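Local atomic coordinates of alcohol dehydrogenase, zinc-containing (Thermotoga maritima, PDB entry 1VJ0), a protein that binds zinc and probably acts as an oxidoreductase of the medium-chain, zinc-containing alcohol dehydrogenase family. Residues Ser44-Cys55 and His77-Asn87. Sequence-based numbering, arbitrary orientation.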
loop_
_atom_site.group_PDB
_atom_site.type_symbol
_atom_site.label_atom_id
_atom_site.label_comp_id
_atom_site.label_asym_id
_atom_site.label_seq_id
_atom_site.Cartn_x
_atom_site.Cartn_y
_atom_site.Cartn_z
ATOM N N SER A 44 -19.823 -2.268 -32.154
ATOM C CA SER A 44 -20.158 -3.533 -31.517
ATOM C C SER A 44 -19.417 -4.687 -32.158
ATOM O O SER A 44 -18.998 -4.567 -33.302
ATOM C CB SER A 44 -21.645 -3.837 -31.731
ATOM O OG SER A 44 -22.450 -2.962 -30.972
ATOM N N ILE A 45 -19.354 -5.807 -31.422
ATOM C CA ILE A 45 -18.729 -7.036 -31.847
ATOM C C ILE A 45 -19.752 -8.189 -31.833
ATOM O O ILE A 45 -20.345 -8.476 -30.800
ATOM C CB ILE A 45 -17.519 -7.421 -30.920
ATOM C CG1 ILE A 45 -16.544 -6.252 -30.823
ATOM C CG2 ILE A 45 -16.805 -8.633 -31.506
ATOM C CD1 ILE A 45 -16.789 -5.249 -29.655
ATOM N N LEU A 46 -19.986 -8.796 -32.982
ATOM C CA LEU A 46 -20.853 -9.970 -33.031
ATOM C C LEU A 46 -20.007 -11.188 -32.759
ATOM O O LEU A 46 -19.011 -11.430 -33.476
ATOM C CB LEU A 46 -21.504 -10.078 -34.387
ATOM C CG LEU A 46 -22.530 -11.189 -34.583
ATOM C CD1 LEU A 46 -23.656 -11.171 -33.556
ATOM C CD2 LEU A 46 -23.092 -11.042 -36.025
ATOM N N VAL A 47 -20.390 -11.947 -31.756
ATOM C CA VAL A 47 -19.606 -13.068 -31.254
ATOM C C VAL A 47 -20.430 -14.345 -31.302
ATOM O O VAL A 47 -21.580 -14.363 -30.856
ATOM C CB VAL A 47 -19.093 -12.787 -29.808
ATOM C CG1 VAL A 47 -18.282 -13.972 -29.235
ATOM C CG2 VAL A 47 -18.258 -11.507 -29.803
ATOM N N GLU A 48 -19.839 -15.381 -31.868
ATOM C CA GLU A 48 -20.356 -16.740 -31.790
ATOM C C GLU A 48 -19.969 -17.337 -30.444
ATOM O O GLU A 48 -18.772 -17.435 -30.110
ATOM C CB GLU A 48 -19.751 -17.579 -32.932
ATOM C CG GLU A 48 -20.220 -19.036 -32.907
ATOM C CD GLU A 48 -19.367 -19.980 -33.727
ATOM O OE1 GLU A 48 -18.376 -19.538 -34.379
ATOM O OE2 GLU A 48 -19.695 -21.189 -33.660
ATOM N N ILE A 49 -20.952 -17.692 -29.633
ATOM C CA ILE A 49 -20.671 -18.326 -28.328
ATOM C C ILE A 49 -20.143 -19.741 -28.537
ATOM O O ILE A 49 -20.762 -20.514 -29.254
ATOM C CB ILE A 49 -21.921 -18.334 -27.412
ATOM C CG1 ILE A 49 -22.356 -16.906 -27.013
ATOM C CG2 ILE A 49 -21.732 -19.204 -26.178
ATOM C CD1 ILE A 49 -21.398 -16.211 -26.039
ATOM N N LEU A 50 -18.997 -20.060 -27.913
ATOM C CA LEU A 50 -18.474 -21.416 -27.890
ATOM C C LEU A 50 -18.609 -22.094 -26.531
ATOM O O LEU A 50 -18.769 -23.311 -26.473
ATOM C CB LEU A 50 -17.023 -21.478 -28.408
ATOM C CG LEU A 50 -16.771 -20.923 -29.797
ATOM C CD1 LEU A 50 -15.288 -20.606 -30.050
ATOM C CD2 LEU A 50 -17.361 -21.885 -30.824
ATOM N N SER A 51 -18.530 -21.336 -25.460
ATOM C CA SER A 51 -18.740 -21.839 -24.099
ATOM C C SER A 51 -19.554 -20.836 -23.306
ATOM O O SER A 51 -19.230 -19.639 -23.329
ATOM C CB SER A 51 -17.398 -21.981 -23.367
ATOM O OG SER A 51 -16.439 -22.697 -24.093
ATOM N N ALA A 52 -20.587 -21.315 -22.593
ATOM C CA ALA A 52 -21.358 -20.521 -21.661
ATOM C C ALA A 52 -21.450 -21.192 -20.316
ATOM O O ALA A 52 -22.042 -22.285 -20.187
ATOM C CB ALA A 52 -22.765 -20.256 -22.188
ATOM N N GLY A 53 -20.899 -20.569 -19.282
ATOM C CA GLY A 53 -21.013 -21.128 -17.950
ATOM C C GLY A 53 -22.390 -20.931 -17.371
ATOM O O GLY A 53 -22.997 -19.873 -17.539
ATOM N N VAL A 54 -22.883 -21.940 -16.685
ATOM C CA VAL A 54 -24.089 -21.829 -15.877
ATOM C C VAL A 54 -23.654 -21.590 -14.427
ATOM O O VAL A 54 -23.010 -22.445 -13.812
ATOM C CB VAL A 54 -24.979 -23.067 -16.029
ATOM C CG1 VAL A 54 -26.254 -22.933 -15.232
ATOM C CG2 VAL A 54 -25.327 -23.255 -17.489
ATOM N N CYS A 55 -24.014 -20.414 -13.911
ATOM C CA CYS A 55 -23.653 -19.967 -12.569
ATOM C C CYS A 55 -24.749 -20.217 -11.584
ATOM O O CYS A 55 -25.924 -20.225 -11.919
ATOM C CB CYS A 55 -23.345 -18.468 -12.570
ATOM S SG CYS A 55 -22.626 -17.967 -10.992
ATOM N N HIS A 77 -23.865 -14.964 -18.041
ATOM C CA HIS A 77 -22.890 -13.869 -17.947
ATOM C C HIS A 77 -21.432 -14.365 -17.973
ATOM O O HIS A 77 -20.486 -13.599 -17.713
ATOM C CB HIS A 77 -23.184 -13.048 -16.691
ATOM C CG HIS A 77 -23.199 -13.848 -15.430
ATOM N ND1 HIS A 77 -24.349 -14.419 -14.921
ATOM C CD2 HIS A 77 -22.202 -14.158 -14.561
ATOM C CE1 HIS A 77 -24.054 -15.072 -13.806
ATOM N NE2 HIS A 77 -22.757 -14.932 -13.569
ATOM N N GLU A 78 -21.261 -15.657 -18.255
ATOM C CA GLU A 78 -19.955 -16.297 -18.335
ATOM C C GLU A 78 -19.832 -16.880 -19.773
ATOM O O GLU A 78 -20.486 -17.888 -20.110
ATOM C CB GLU A 78 -19.907 -17.465 -17.320
ATOM C CG GLU A 78 -19.956 -17.075 -15.826
ATOM C CD GLU A 78 -20.193 -18.255 -14.855
ATOM O OE1 GLU A 78 -19.706 -19.406 -15.012
ATOM O OE2 GLU A 78 -20.899 -18.031 -13.902
ATOM N N GLY A 79 -18.958 -16.283 -20.585
ATOM C CA GLY A 79 -18.824 -16.634 -21.967
ATOM C C GLY A 79 -17.440 -16.554 -22.597
ATOM O O GLY A 79 -16.569 -15.784 -22.172
ATOM N N ALA A 80 -17.234 -17.407 -23.585
ATOM C CA ALA A 80 -16.066 -17.328 -24.473
ATOM C C ALA A 80 -16.559 -17.621 -25.846
ATOM O O ALA A 80 -17.497 -18.402 -26.026
ATOM C CB ALA A 80 -15.007 -18.314 -24.067
ATOM N N GLY A 81 -15.956 -16.995 -26.839
ATOM C CA GLY A 81 -16.346 -17.282 -28.205
ATOM C C GLY A 81 -15.406 -16.760 -29.299
ATOM O O GLY A 81 -14.230 -16.485 -29.079
ATOM N N ARG A 82 -15.966 -16.667 -30.484
ATOM C CA ARG A 82 -15.262 -16.374 -31.684
ATOM C C ARG A 82 -15.870 -15.166 -32.356
ATOM O O ARG A 82 -17.098 -15.093 -32.544
ATOM C CB ARG A 82 -15.348 -17.575 -32.618
ATOM C CG ARG A 82 -14.571 -17.403 -33.897
ATOM C CD ARG A 82 -14.768 -18.503 -34.918
ATOM N NE ARG A 82 -14.159 -19.770 -34.482
ATOM C CZ ARG A 82 -14.828 -20.909 -34.252
ATOM N NH1 ARG A 82 -16.150 -21.000 -34.419
ATOM N NH2 ARG A 82 -14.152 -21.994 -33.854
ATOM N N VAL A 83 -15.003 -14.248 -32.761
ATOM C CA VAL A 83 -15.435 -13.011 -33.426
ATOM C C VAL A 83 -16.046 -13.355 -34.779
ATOM O O VAL A 83 -15.434 -14.042 -35.609
ATOM C CB VAL A 83 -14.257 -11.977 -33.566
ATOM C CG1 VAL A 83 -14.702 -10.765 -34.317
ATOM C CG2 VAL A 83 -13.777 -11.557 -32.218
ATOM N N VAL A 84 -17.256 -12.859 -35.021
ATOM C CA VAL A 84 -17.894 -12.991 -36.316
ATOM C C VAL A 84 -17.687 -11.700 -37.086
ATOM O O VAL A 84 -17.236 -11.725 -38.212
ATOM C CB VAL A 84 -19.425 -13.336 -36.209
ATOM C CG1 VAL A 84 -20.090 -13.427 -37.600
ATOM C CG2 VAL A 84 -19.622 -14.623 -35.442
ATOM N N GLU A 85 -18.042 -10.579 -36.484
ATOM C CA GLU A 85 -17.847 -9.322 -37.114
ATOM C C GLU A 85 -17.710 -8.192 -36.090
ATOM O O GLU A 85 -18.115 -8.298 -34.942
ATOM C CB GLU A 85 -18.950 -9.087 -38.158
ATOM C CG GLU A 85 -20.259 -8.583 -37.646
ATOM C CD GLU A 85 -21.328 -8.451 -38.743
ATOM O OE1 GLU A 85 -21.578 -9.441 -39.473
ATOM O OE2 GLU A 85 -21.932 -7.329 -38.875
ATOM N N VAL A 86 -17.050 -7.139 -36.525
ATOM C CA VAL A 86 -16.867 -5.930 -35.784
ATOM C C VAL A 86 -17.403 -4.818 -36.649
ATOM O O VAL A 86 -16.979 -4.639 -37.783
ATOM C CB VAL A 86 -15.372 -5.587 -35.516
ATOM C CG1 VAL A 86 -15.272 -4.401 -34.619
ATOM C CG2 VAL A 86 -14.627 -6.775 -34.881
ATOM N N ASN A 87 -18.323 -4.054 -36.088
ATOM C CA ASN A 87 -18.899 -2.880 -36.774
ATOM C C ASN A 87 -17.965 -1.662 -36.579
ATOM O O ASN A 87 -18.158 -0.921 -35.646
ATOM C CB ASN A 87 -20.302 -2.579 -36.192
ATOM C CG ASN A 87 -20.868 -1.260 -36.691
ATOM O OD1 ASN A 87 -20.131 -0.260 -36.771
ATOM N ND2 ASN A 87 -22.166 -1.229 -36.996
HETATM O O HOH W 1 -23.894 -17.333 -16.277
HETATM O O HOH W 2 -23.045 -17.919 -19.428
#
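E48 and R82 face each other as a hydrogen-bonded pair in an antiparallel ladder that shows how two classic beta bulges let paired strands bend without parting. At one bulge L46 O accepts from V84 N (2.7 Å) and E85 N; at the other A80 O takes L50 N and S51 N as strand 45-54 turns a corner. G81 fits where a side chain would strike E48 O.

Among charged groups, R82 NH1 forms a salt bridge to E48 OE1 (2.7 Å), reaching its syn side but 32° out of the carboxylate plane; carboxylate and guanidinium planes are 50° apart. With CG anti to the backbone N in both, the chains run side by side before R82 bends at chi3 (-70°), and L50 CD1 sits over the guanidinium face. An alanine in place of E48 would probably leave R82 NH1 without this partner, its guanidinium freer to turn.

Among apolar side chains, I45 CG2 touches V83 CG1, and L46 CG lies alongside V84 CB.

C55, H77 and E78 bind zinc at one end with C178, while K373 salt-bridges E78 OE1. Strand 103-106 flanks 78-86, strands 152-155 and 374-377 flank 45-54, and L170 of helix 170-188 packs on L50 and A80.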